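Local coordinates for VgrG protein (Vibrio cholerae, PDB 4DTH), which is a toxin that probably cross-links actin through a domain that binds ATP and magnesium ions, at residues Thr238-Lys243 and Ser308-Ser313; Arg107-Leu112 and Asp137-Ile142; Leu192-Ser197 and Pro356-Ser361; Gly246-Ile249 and Asp253-Ser256. All blocks are in the same frame, centred on the assembly; numbering follows the deposited sequence. Where two conformers were deposited one is given.

Contact 1 of 4, residues Thr238-Lys243 and Ser308-Ser313; sequences TAELAK and SRYSES. With SO4 (sulfate ion), chain J.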
loop_
_atom_site.group_PDB
_atom_site.type_symbol
_atom_site.label_atom_id
_atom_site.label_comp_id
_atom_site.label_asym_id
_atom_site.label_seq_id
_atom_site.Cartn_x
_atom_site.Cartn_y
_atom_site.Cartn_z
ATOM N N THR A 238 -11.113 -12.159 -6.784
ATOM C CA THR A 238 -10.567 -11.667 -8.057
ATOM C C THR A 238 -11.551 -11.989 -9.193
ATOM O O THR A 238 -11.839 -11.118 -10.016
ATOM C CB THR A 238 -9.149 -12.193 -8.295
ATOM O OG1 THR A 238 -8.322 -11.762 -7.211
ATOM C CG2 THR A 238 -8.548 -11.662 -9.604
ATOM N N ALA A 239 -12.086 -13.227 -9.210
ATOM C CA ALA A 239 -13.063 -13.643 -10.208
ATOM C C ALA A 239 -14.339 -12.789 -10.096
ATOM O O ALA A 239 -14.837 -12.298 -11.114
ATOM C CB ALA A 239 -13.375 -15.123 -10.049
ATOM N N GLU A 240 -14.810 -12.527 -8.848
ATOM C CA GLU A 240 -15.987 -11.678 -8.618
ATOM C C GLU A 240 -15.766 -10.274 -9.175
ATOM O O GLU A 240 -16.633 -9.753 -9.890
ATOM C CB GLU A 240 -16.324 -11.620 -7.113
ATOM C CG GLU A 240 -17.476 -10.690 -6.752
ATOM C CD GLU A 240 -17.479 -10.274 -5.293
ATOM O OE1 GLU A 240 -17.779 -11.128 -4.428
ATOM O OE2 GLU A 240 -17.158 -9.098 -5.010
ATOM N N LEU A 241 -14.601 -9.676 -8.879
ATOM C CA LEU A 241 -14.273 -8.326 -9.341
ATOM C C LEU A 241 -14.085 -8.260 -10.847
ATOM O O LEU A 241 -14.514 -7.288 -11.453
ATOM C CB LEU A 241 -13.041 -7.776 -8.616
ATOM C CG LEU A 241 -13.206 -7.560 -7.111
ATOM C CD1 LEU A 241 -11.875 -7.283 -6.469
ATOM C CD2 LEU A 241 -14.178 -6.431 -6.813
ATOM N N ALA A 242 -13.471 -9.295 -11.451
ATOM C CA ALA A 242 -13.254 -9.354 -12.904
ATOM C C ALA A 242 -14.607 -9.371 -13.622
ATOM O O ALA A 242 -14.765 -8.713 -14.644
ATOM C CB ALA A 242 -12.454 -10.601 -13.266
ATOM N N LYS A 243 -15.588 -10.089 -13.059
ATOM C CA LYS A 243 -16.941 -10.197 -13.596
ATOM C C LYS A 243 -17.687 -8.880 -13.393
ATOM O O LYS A 243 -18.338 -8.378 -14.317
ATOM C CB LYS A 243 -17.660 -11.330 -12.852
ATOM C CG LYS A 243 -18.521 -12.194 -13.722
ATOM C CD LYS A 243 -19.240 -13.214 -12.850
ATOM C CE LYS A 243 -20.734 -13.086 -12.984
ATOM N NZ LYS A 243 -21.452 -13.961 -12.025
ATOM N N SER A 308 -16.964 -24.170 -9.486
ATOM C CA SER A 308 -18.329 -24.409 -9.029
ATOM C C SER A 308 -19.079 -23.062 -8.973
ATOM O O SER A 308 -20.299 -23.036 -8.835
ATOM C CB SER A 308 -18.329 -25.103 -7.663
ATOM O OG SER A 308 -17.718 -24.269 -6.695
ATOM N N ARG A 309 -18.344 -21.949 -9.144
ATOM C CA ARG A 309 -18.896 -20.591 -9.051
ATOM C C ARG A 309 -18.742 -19.740 -10.302
ATOM O O ARG A 309 -19.529 -18.804 -10.504
ATOM C CB ARG A 309 -18.198 -19.847 -7.914
ATOM C CG ARG A 309 -18.500 -20.410 -6.535
ATOM C CD ARG A 309 -17.601 -19.765 -5.503
ATOM N NE ARG A 309 -17.906 -20.186 -4.132
ATOM C CZ ARG A 309 -17.377 -21.248 -3.538
ATOM N NH1 ARG A 309 -16.547 -22.044 -4.201
ATOM N NH2 ARG A 309 -17.668 -21.522 -2.276
ATOM N N TYR A 310 -17.707 -20.014 -11.101
ATOM C CA TYR A 310 -17.383 -19.197 -12.279
ATOM C C TYR A 310 -17.181 -20.049 -13.501
ATOM O O TYR A 310 -16.926 -21.250 -13.374
ATOM C CB TYR A 310 -16.146 -18.334 -12.005
ATOM C CG TYR A 310 -16.382 -17.351 -10.883
ATOM C CD1 TYR A 310 -17.147 -16.203 -11.084
ATOM C CD2 TYR A 310 -15.934 -17.619 -9.592
ATOM C CE1 TYR A 310 -17.422 -15.322 -10.038
ATOM C CE2 TYR A 310 -16.206 -16.747 -8.536
ATOM C CZ TYR A 310 -16.951 -15.603 -8.765
ATOM O OH TYR A 310 -17.237 -14.752 -7.731
ATOM N N SER A 311 -17.280 -19.429 -14.688
ATOM C CA SER A 311 -17.105 -20.140 -15.955
ATOM C C SER A 311 -15.739 -20.799 -15.986
ATOM O O SER A 311 -14.837 -20.367 -15.249
ATOM C CB SER A 311 -17.225 -19.165 -17.119
ATOM O OG SER A 311 -16.109 -18.286 -17.136
ATOM N N GLU A 312 -15.586 -21.840 -16.824
ATOM C CA GLU A 312 -14.313 -22.537 -16.995
ATOM C C GLU A 312 -13.196 -21.564 -17.375
ATOM O O GLU A 312 -12.130 -21.608 -16.767
ATOM C CB GLU A 312 -14.423 -23.688 -18.026
ATOM C CG GLU A 312 -13.097 -24.380 -18.351
ATOM C CD GLU A 312 -12.293 -24.976 -17.211
ATOM O OE1 GLU A 312 -12.832 -25.122 -16.088
ATOM O OE2 GLU A 312 -11.122 -25.345 -17.451
ATOM N N SER A 313 -13.454 -20.679 -18.352
ATOM C CA SER A 313 -12.474 -19.696 -18.819
ATOM C C SER A 313 -12.039 -18.725 -17.714
ATOM O O SER A 313 -10.846 -18.545 -17.503
ATOM C CB SER A 313 -12.973 -18.949 -20.048
ATOM O OG SER A 313 -11.954 -18.050 -20.459
HETATM S S SO4 J . -20.713 -13.185 -8.611
HETATM O O1 SO4 J . -21.200 -12.074 -9.430
HETATM O O2 SO4 J . -20.896 -14.437 -9.346
HETATM O O3 SO4 J . -19.291 -12.997 -8.312
HETATM O O4 SO4 J . -21.479 -13.221 -7.357
HETATM O O HOH W 1 -20.448 -17.081 -12.507
#
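Tyr-310 sets its CG anti to its own carbonyl carbon (chi1 -63°), which swings the ring over Ala-239, while Lys-243 runs extended through chi2 to lay CD at the ring's edge, then bends at chi3 (121°) toward a sulfate ion. The join is between helix 221-245 and the short link from helix 292-307 into helix 312-323, where Ser-311 is the N-cap and Tyr-310 stands just before it. Ala-239 CB sits over the middle of one ring face, 3.6 Å from the Tyr-310 centroid and 12° off the normal, a clear CH-pi contact. Lys-243 CD lies in the ring plane, 4.0 Å from Tyr-310 CE1. Glu-240 brings its stem, not its carboxylate: CB lies 3.3 Å from Tyr-310 OH, and the acid continues outward to pair with Lys-237. Leu-306 and Leu-314 also touch Ala-239, which is buried. On the exposed side the sulfate, probably from the crystallisation liquor, bridges the two segments. Lys-243 NZ donates to its O2 at 2.8 Å and weakly to O1. A water takes a weak bond from the same NZ and donates to Arg-309 O at 2.8 Å. The phenol closes the bridge, with Tyr-310 OH donating to sulfate O3 at 2.8 Å.

Contact 2 of 4, residues Arg107-Leu112 and Asp137-Ile142; sequences RKQAML and DGRFVI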
loop_
_atom_site.group_PDB
_atom_site.type_symbol
_atom_site.label_atom_id
_atom_site.label_comp_id
_atom_site.label_asym_id
_atom_site.label_seq_id
_atom_site.Cartn_x
_atom_site.Cartn_y
_atom_site.Cartn_z
ATOM N N ARG A 107 6.239 9.373 14.264
ATOM C CA ARG A 107 5.839 9.529 12.858
ATOM C C ARG A 107 4.716 10.558 12.715
ATOM O O ARG A 107 4.813 11.433 11.860
ATOM C CB ARG A 107 5.419 8.185 12.244
ATOM C CG ARG A 107 6.604 7.319 11.848
ATOM C CD ARG A 107 6.292 5.827 12.022
ATOM N NE ARG A 107 7.404 5.016 11.523
ATOM C CZ ARG A 107 8.565 4.843 12.147
ATOM N NH1 ARG A 107 8.767 5.372 13.350
ATOM N NH2 ARG A 107 9.530 4.135 11.577
ATOM N N LYS A 108 3.682 10.480 13.575
ATOM C CA LYS A 108 2.550 11.415 13.557
ATOM C C LYS A 108 3.027 12.838 13.821
ATOM O O LYS A 108 2.663 13.756 13.087
ATOM C CB LYS A 108 1.508 11.008 14.605
ATOM C CG LYS A 108 0.728 9.728 14.240
ATOM C CD LYS A 108 0.073 9.098 15.482
ATOM C CE LYS A 108 -0.965 10.007 16.120
ATOM N NZ LYS A 108 -1.603 9.369 17.304
ATOM N N GLN A 109 3.860 13.010 14.867
ATOM C CA GLN A 109 4.395 14.319 15.247
ATOM C C GLN A 109 5.282 14.922 14.155
ATOM O O GLN A 109 5.169 16.127 13.866
ATOM C CB GLN A 109 5.116 14.232 16.602
ATOM C CG GLN A 109 4.117 14.071 17.752
ATOM C CD GLN A 109 4.773 13.718 19.061
ATOM O OE1 GLN A 109 5.161 12.571 19.303
ATOM N NE2 GLN A 109 4.845 14.681 19.963
ATOM N N ALA A 110 6.145 14.083 13.527
ATOM C CA ALA A 110 7.037 14.538 12.450
ATOM C C ALA A 110 6.237 14.976 11.221
ATOM O O ALA A 110 6.594 15.963 10.581
ATOM C CB ALA A 110 8.016 13.438 12.077
ATOM N N MET A 111 5.138 14.264 10.909
ATOM C CA MET A 111 4.281 14.640 9.779
ATOM C C MET A 111 3.567 15.952 10.047
ATOM O O MET A 111 3.511 16.803 9.153
ATOM C CB MET A 111 3.280 13.532 9.471
ATOM C CG MET A 111 3.922 12.358 8.771
ATOM S SD MET A 111 2.688 11.190 8.196
ATOM C CE MET A 111 3.764 9.942 7.453
ATOM N N LEU A 112 3.054 16.137 11.278
ATOM C CA LEU A 112 2.378 17.383 11.658
ATOM C C LEU A 112 3.359 18.545 11.653
ATOM O O LEU A 112 3.010 19.623 11.165
ATOM C CB LEU A 112 1.659 17.270 13.005
ATOM C CG LEU A 112 0.424 16.363 13.017
ATOM C CD1 LEU A 112 0.065 15.972 14.438
ATOM C CD2 LEU A 112 -0.765 17.013 12.291
ATOM N N ASP A 137 13.021 22.702 17.238
ATOM C CA ASP A 137 13.216 21.958 18.489
ATOM C C ASP A 137 14.302 20.871 18.396
ATOM O O ASP A 137 14.583 20.198 19.388
ATOM C CB ASP A 137 11.881 21.379 19.000
ATOM C CG ASP A 137 11.142 20.449 18.046
ATOM O OD1 ASP A 137 11.763 19.978 17.065
ATOM O OD2 ASP A 137 9.961 20.153 18.310
ATOM N N GLY A 138 14.879 20.706 17.210
ATOM C CA GLY A 138 15.923 19.729 16.939
ATOM C C GLY A 138 15.463 18.286 16.847
ATOM O O GLY A 138 16.306 17.415 16.671
ATOM N N ARG A 139 14.134 18.011 16.927
ATOM C CA ARG A 139 13.599 16.635 16.873
ATOM C C ARG A 139 13.708 16.002 15.494
ATOM O O ARG A 139 13.915 14.791 15.405
ATOM C CB ARG A 139 12.109 16.568 17.296
ATOM C CG ARG A 139 11.767 17.111 18.673
ATOM C CD ARG A 139 10.732 16.267 19.384
ATOM N NE ARG A 139 9.355 16.694 19.149
ATOM C CZ ARG A 139 8.326 15.855 19.008
ATOM N NH1 ARG A 139 8.519 14.541 19.026
ATOM N NH2 ARG A 139 7.104 16.323 18.820
ATOM N N PHE A 140 13.456 16.806 14.418
ATOM C CA PHE A 140 13.348 16.302 13.052
ATOM C C PHE A 140 14.282 16.936 12.049
ATOM O O PHE A 140 14.616 18.118 12.156
ATOM C CB PHE A 140 11.886 16.418 12.567
ATOM C CG PHE A 140 10.867 15.972 13.591
ATOM C CD1 PHE A 140 10.842 14.655 14.045
ATOM C CD2 PHE A 140 9.942 16.869 14.110
ATOM C CE1 PHE A 140 9.923 14.250 15.016
ATOM C CE2 PHE A 140 9.005 16.457 15.065
ATOM C CZ PHE A 140 8.993 15.145 15.500
ATOM N N VAL A 141 14.702 16.136 11.067
ATOM C CA VAL A 141 15.637 16.542 10.019
ATOM C C VAL A 141 15.072 16.175 8.651
ATOM O O VAL A 141 14.671 15.028 8.438
ATOM C CB VAL A 141 17.045 15.896 10.229
ATOM C CG1 VAL A 141 17.986 16.209 9.066
ATOM C CG2 VAL A 141 17.675 16.310 11.556
ATOM N N ILE A 142 15.056 17.147 7.724
ATOM C CA ILE A 142 14.651 16.916 6.342
ATOM C C ILE A 142 15.913 16.626 5.552
ATOM O O ILE A 142 16.885 17.377 5.645
ATOM C CB ILE A 142 13.915 18.141 5.699
ATOM C CG1 ILE A 142 12.612 18.492 6.432
ATOM C CG2 ILE A 142 13.649 17.899 4.205
ATOM C CD1 ILE A 142 12.008 19.917 6.027
#
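Asp-137 OD1 is gripped by two donors, the backbone N of Arg-139 and Ser-135 OG, and the turn they fix carries Arg-139 and Phe-140 up to Gln-109 and Ala-110. The bond from Arg-139 N to Asp-137 OD1 is 3.1 Å long and nearly straight (164°), although it reaches the oxygen from above the carboxylate plane. This is an Asx turn, and Gly-138 passes through it with positive phi. The other carboxylate oxygen, Asp-137 OD2, forms a long salt bridge of 3.6 Å with Arg-139 NE. Beyond the turn the chain enters strand 140-144, which pairs antiparallel with strand 45-51, and helix 101-124 packs against this strand, with Phe-140 and, further on, Ile-142 turned to the helix. The Phe-140 ring is held between two aliphatic groups. Ala-110 CA stands 3.7 Å from the Phe-140 centroid, 12° off the normal, in a CH-pi contact, and Arg-139 CB covers the opposite face. Ala-110 CB touches Phe-140 CE1 at 3.6 Å and also meets Leu-57 and Phe-58 of strand 56-68. Arg-139, bent at chi2 (-141°) and again at chi3, folds its guanidinium back so that one flat side lies over Phe-140 CZ. Across the contact, the stem of Gln-109 meets this group: Gln-109 CB is 3.6 Å from Arg-139 NH2, and Gln-109 CG lies in the guanidinium plane at its edge. Gln-109 CB also leans on the ring, 4.1 Å from Phe-140 CZ.

Contact 3 of 4, residues Leu192-Ser197 and Pro356-Ser361; sequences LRLLES and PNELQS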
loop_
_atom_site.group_PDB
_atom_site.type_symbol
_atom_site.label_atom_id
_atom_site.label_comp_id
_atom_site.label_asym_id
_atom_site.label_seq_id
_atom_site.Cartn_x
_atom_site.Cartn_y
_atom_site.Cartn_z
ATOM N N LEU A 192 -4.745 -9.660 13.489
ATOM C CA LEU A 192 -5.160 -10.806 12.674
ATOM C C LEU A 192 -6.670 -10.883 12.555
ATOM O O LEU A 192 -7.175 -11.093 11.458
ATOM C CB LEU A 192 -4.578 -12.126 13.206
ATOM C CG LEU A 192 -3.108 -12.386 12.862
ATOM C CD1 LEU A 192 -2.564 -13.548 13.674
ATOM C CD2 LEU A 192 -2.911 -12.643 11.353
ATOM N N ARG A 193 -7.387 -10.637 13.666
ATOM C CA ARG A 193 -8.853 -10.654 13.690
ATOM C C ARG A 193 -9.430 -9.521 12.845
ATOM O O ARG A 193 -10.419 -9.732 12.140
ATOM C CB ARG A 193 -9.380 -10.619 15.130
ATOM C CG ARG A 193 -9.004 -11.885 15.887
ATOM C CD ARG A 193 -9.746 -12.037 17.194
ATOM N NE ARG A 193 -9.312 -11.061 18.201
ATOM C CZ ARG A 193 -8.296 -11.231 19.037
ATOM N NH1 ARG A 193 -7.573 -12.341 18.997
ATOM N NH2 ARG A 193 -7.990 -10.287 19.917
ATOM N N LEU A 194 -8.768 -8.331 12.874
ATOM C CA LEU A 194 -9.173 -7.190 12.059
ATOM C C LEU A 194 -9.031 -7.559 10.559
ATOM O O LEU A 194 -9.943 -7.302 9.771
ATOM C CB LEU A 194 -8.311 -5.954 12.405
ATOM C CG LEU A 194 -8.607 -4.676 11.628
ATOM C CD1 LEU A 194 -10.010 -4.146 11.935
ATOM C CD2 LEU A 194 -7.560 -3.607 11.924
ATOM N N LEU A 195 -7.898 -8.189 10.184
ATOM C CA LEU A 195 -7.642 -8.600 8.794
ATOM C C LEU A 195 -8.602 -9.686 8.337
ATOM O O LEU A 195 -9.075 -9.647 7.199
ATOM C CB LEU A 195 -6.194 -9.071 8.616
ATOM C CG LEU A 195 -5.113 -7.992 8.750
ATOM C CD1 LEU A 195 -3.768 -8.623 8.813
ATOM C CD2 LEU A 195 -5.190 -6.964 7.616
ATOM N N GLU A 196 -8.901 -10.641 9.224
ATOM C CA GLU A 196 -9.825 -11.738 8.931
ATOM C C GLU A 196 -11.270 -11.263 8.765
ATOM O O GLU A 196 -12.090 -11.978 8.177
ATOM C CB GLU A 196 -9.724 -12.830 9.991
ATOM C CG GLU A 196 -8.442 -13.639 9.904
ATOM C CD GLU A 196 -8.125 -14.390 11.180
ATOM O OE1 GLU A 196 -9.058 -14.623 11.981
ATOM O OE2 GLU A 196 -6.945 -14.752 11.376
ATOM N N SER A 197 -11.573 -10.045 9.248
ATOM C CA SER A 197 -12.901 -9.448 9.096
ATOM C C SER A 197 -13.119 -8.880 7.684
ATOM O O SER A 197 -14.238 -8.458 7.377
ATOM C CB SER A 197 -13.160 -8.394 10.170
ATOM O OG SER A 197 -12.499 -7.175 9.870
ATOM N N PRO A 356 -9.826 2.202 9.312
ATOM C CA PRO A 356 -10.946 1.887 10.215
ATOM C C PRO A 356 -10.731 2.510 11.592
ATOM O O PRO A 356 -9.614 2.939 11.906
ATOM C CB PRO A 356 -10.923 0.354 10.273
ATOM C CG PRO A 356 -9.478 0.007 10.101
ATOM C CD PRO A 356 -8.916 1.044 9.155
ATOM N N ASN A 357 -11.789 2.533 12.428
ATOM C CA ASN A 357 -11.724 3.085 13.789
ATOM C C ASN A 357 -10.584 2.487 14.618
ATOM O O ASN A 357 -9.886 3.229 15.312
ATOM C CB ASN A 357 -13.064 2.914 14.514
ATOM C CG ASN A 357 -14.226 3.632 13.868
ATOM O OD1 ASN A 357 -15.283 3.043 13.617
ATOM N ND2 ASN A 357 -14.064 4.916 13.585
ATOM N N GLU A 358 -10.358 1.161 14.493
ATOM C CA GLU A 358 -9.305 0.412 15.193
ATOM C C GLU A 358 -7.875 0.927 14.904
ATOM O O GLU A 358 -6.981 0.735 15.726
ATOM C CB GLU A 358 -9.381 -1.087 14.850
ATOM C CG GLU A 358 -10.660 -1.775 15.307
ATOM C CD GLU A 358 -11.773 -1.861 14.281
ATOM O OE1 GLU A 358 -11.907 -0.938 13.444
ATOM O OE2 GLU A 358 -12.544 -2.846 14.342
ATOM N N LEU A 359 -7.662 1.553 13.737
ATOM C CA LEU A 359 -6.335 2.021 13.340
ATOM C C LEU A 359 -6.182 3.538 13.275
ATOM O O LEU A 359 -5.095 4.012 12.927
ATOM C CB LEU A 359 -5.895 1.376 12.006
ATOM C CG LEU A 359 -5.865 -0.162 11.924
ATOM C CD1 LEU A 359 -5.469 -0.594 10.546
ATOM C CD2 LEU A 359 -4.910 -0.777 12.945
ATOM N N GLN A 360 -7.243 4.303 13.606
ATOM C CA GLN A 360 -7.182 5.773 13.560
ATOM C C GLN A 360 -6.079 6.402 14.404
ATOM O O GLN A 360 -5.545 7.446 14.013
ATOM C CB GLN A 360 -8.524 6.419 13.896
ATOM C CG GLN A 360 -9.508 6.351 12.739
ATOM C CD GLN A 360 -9.241 7.350 11.607
ATOM O OE1 GLN A 360 -8.362 8.223 11.659
ATOM N NE2 GLN A 360 -10.042 7.237 10.568
ATOM N N SER A 361 -5.743 5.750 15.557
ATOM C CA SER A 361 -4.715 6.242 16.472
ATOM C C SER A 361 -3.309 6.268 15.829
ATOM O O SER A 361 -2.424 6.958 16.339
ATOM C CB SER A 361 -4.709 5.422 17.760
ATOM O OG SER A 361 -4.375 4.069 17.493
#
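Leu-194 reaches from helix 190-196 with both methyls spread against Glu-358 and Leu-359. Its CG is anti to the backbone N (chi1 180°), which directs the isobutyl group off the helix toward the loop that follows strand 343-352. The two branches then divide the work. CD2 takes the buried side and meets the fork of Leu-359, 3.8 Å from Leu-359 CG and 4.0 Å from Leu-359 CD2. CD1 takes the outer side, 3.7 Å from Glu-358 CD and equally close to Glu-358 OE2; the acid reaches it by bending at chi2 (94°), which lays the carboxylate beside the methyl. Pro-356 CG adds a looser touch on Leu-194 CD2 at 4.5 Å. Phe-352 of strand 343-352 touches both Leu-194 and Leu-359, so helix and loop pack on the same residue. The side chain of Leu-359 is about 10 Å from the bound ATP, and Glu-351, next to Phe-352, helps hold a magnesium ion. Within 192-197, Leu-194 O takes two bonds from Ser-197, one from OG at 2.6 Å and one from N. With no hydrogen bond crossing between the segments, the union depends on apolar fit on its inner side, with a carboxylate lying alongside a methyl on its outer one.

Contact 4 of 4, residues Gly246-Ile249 and Asp253-Ser256; sequences GIYI and DPMS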
loop_
_atom_site.group_PDB
_atom_site.type_symbol
_atom_site.label_atom_id
_atom_site.label_comp_id
_atom_site.label_asym_id
_atom_site.label_seq_id
_atom_site.Cartn_x
_atom_site.Cartn_y
_atom_site.Cartn_z
ATOM N N GLY A 246 -15.574 -6.011 -15.370
ATOM C CA GLY A 246 -15.198 -6.346 -16.742
ATOM C C GLY A 246 -13.704 -6.188 -16.951
ATOM O O GLY A 246 -13.270 -5.412 -17.802
ATOM N N ILE A 247 -12.912 -6.909 -16.142
ATOM C CA ILE A 247 -11.450 -6.798 -16.177
ATOM C C ILE A 247 -10.848 -7.891 -17.049
ATOM O O ILE A 247 -11.175 -9.059 -16.862
ATOM C CB ILE A 247 -10.867 -6.847 -14.734
ATOM C CG1 ILE A 247 -11.483 -5.735 -13.839
ATOM C CG2 ILE A 247 -9.325 -6.743 -14.748
ATOM C CD1 ILE A 247 -11.186 -5.892 -12.335
ATOM N N TYR A 248 -9.894 -7.518 -17.927
ATOM C CA TYR A 248 -9.177 -8.513 -18.734
ATOM C C TYR A 248 -8.095 -9.122 -17.831
ATOM O O TYR A 248 -7.154 -8.420 -17.454
ATOM C CB TYR A 248 -8.532 -7.841 -19.958
ATOM C CG TYR A 248 -9.533 -7.559 -21.053
ATOM C CD1 TYR A 248 -10.349 -6.430 -21.008
ATOM C CD2 TYR A 248 -9.674 -8.426 -22.132
ATOM C CE1 TYR A 248 -11.303 -6.186 -21.996
ATOM C CE2 TYR A 248 -10.608 -8.181 -23.137
ATOM C CZ TYR A 248 -11.424 -7.063 -23.061
ATOM O OH TYR A 248 -12.340 -6.817 -24.053
ATOM N N ILE A 249 -8.276 -10.414 -17.453
ATOM C CA ILE A 249 -7.363 -11.214 -16.608
ATOM C C ILE A 249 -6.742 -12.274 -17.482
ATOM O O ILE A 249 -7.465 -13.147 -17.963
ATOM C CB ILE A 249 -8.084 -11.926 -15.408
ATOM C CG1 ILE A 249 -8.972 -10.983 -14.574
ATOM C CG2 ILE A 249 -7.091 -12.752 -14.542
ATOM C CD1 ILE A 249 -8.271 -9.998 -13.696
ATOM N N ASP A 253 -11.595 -12.799 -21.528
ATOM C CA ASP A 253 -12.189 -11.625 -22.150
ATOM C C ASP A 253 -13.590 -11.403 -21.571
ATOM O O ASP A 253 -14.494 -12.198 -21.839
ATOM C CB ASP A 253 -12.222 -11.805 -23.683
ATOM C CG ASP A 253 -12.874 -10.674 -24.462
ATOM O OD1 ASP A 253 -13.330 -9.691 -23.828
ATOM O OD2 ASP A 253 -12.966 -10.786 -25.693
ATOM N N PRO A 254 -13.795 -10.331 -20.767
ATOM C CA PRO A 254 -15.141 -10.077 -20.202
ATOM C C PRO A 254 -16.253 -9.944 -21.239
ATOM O O PRO A 254 -17.385 -10.356 -20.977
ATOM C CB PRO A 254 -14.957 -8.771 -19.425
ATOM C CG PRO A 254 -13.731 -8.131 -20.027
ATOM C CD PRO A 254 -12.837 -9.291 -20.350
ATOM N N MET A 255 -15.923 -9.422 -22.429
ATOM C CA MET A 255 -16.879 -9.268 -23.530
ATOM C C MET A 255 -17.394 -10.625 -24.050
ATOM O O MET A 255 -18.524 -10.690 -24.537
ATOM C CB MET A 255 -16.303 -8.385 -24.656
ATOM C CG MET A 255 -16.155 -6.909 -24.266
ATOM S SD MET A 255 -17.741 -6.038 -24.070
ATOM C CE MET A 255 -18.221 -5.843 -25.833
ATOM N N SER A 256 -16.617 -11.725 -23.854
ATOM C CA SER A 256 -17.032 -13.080 -24.242
ATOM C C SER A 256 -18.185 -13.585 -23.356
ATOM O O SER A 256 -18.902 -14.507 -23.736
ATOM C CB SER A 256 -15.848 -14.045 -24.200
ATOM O OG SER A 256 -15.539 -14.443 -22.874
#
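Pro-254 is wedged between the ring of Tyr-248 and the backbone of Gly-246, and this is the tight half of the contact. Its CD stands 3.5 Å from the Tyr-248 centroid, only 3° off the normal, so the CH-pi contact falls almost exactly over the middle of the ring. Pro-254 CG lies 3.7 Å from Tyr-248 CE1 and 3.5 Å from Gly-246 O, while Pro-254 CB rests 3.6 Å from Gly-246 CA. Gly-246 is where the chain leaves helix 221-245, with positive phi, and the proline rests on its backbone. Ile-259, further along the same loop, also touches Pro-254. The two segments face each other within the loop between helices 221-245 and 269-275, and the second opens with an Asx turn running into a 3-10 segment: Asp-253 OD1 accepts from Met-255 N at 3.0 Å, and Asp-253 O receives both the N and the OG of Ser-256, the latter at 2.7 Å in the carbonyl plane. The outer half is looser. Asp-253 has CG anti to the backbone N (chi1 177°), which carries the carboxylate alongside the exposed Tyr-248; both side chains point the same way, their planes 27° apart, and Tyr-248 OH stands 3.0 Å from Asp-253 OD1. Met-255 reaches that hydroxyl with CG alone, then bends its sulfur end away. Pro-261 touches both Tyr-248 and Met-255. A rigid proline pressed on an aromatic face thus supplies the close apolar packing, while OD1 and O of Asp-253 also tie down its own turn.

From the N terminus, contact 2 comes first, closing the short loop between helix 101-124 and strand 140-144 before any of the others opens. Contact 3 then opens at residue 192 and closes only at 361, tying helix 190-196 to the loop after strand 343-352. Inside it lies contact 1, joining helix 221-245 to the lead-in of helix 312-323, and inside that contact 4, which folds the loop between helices 221-245 and 269-275; none cross. Contacts 1 and 4 adjoin: Ala-242 O probably accepts a hydrogen bond from Ile-247 N. Contacts 2 and 3 meet through another probable bond, Lys-108 NZ to Ser-361 O. Contacts 1 and 2 sit on opposite sides of the chain's centre, about 47 Å apart between centres.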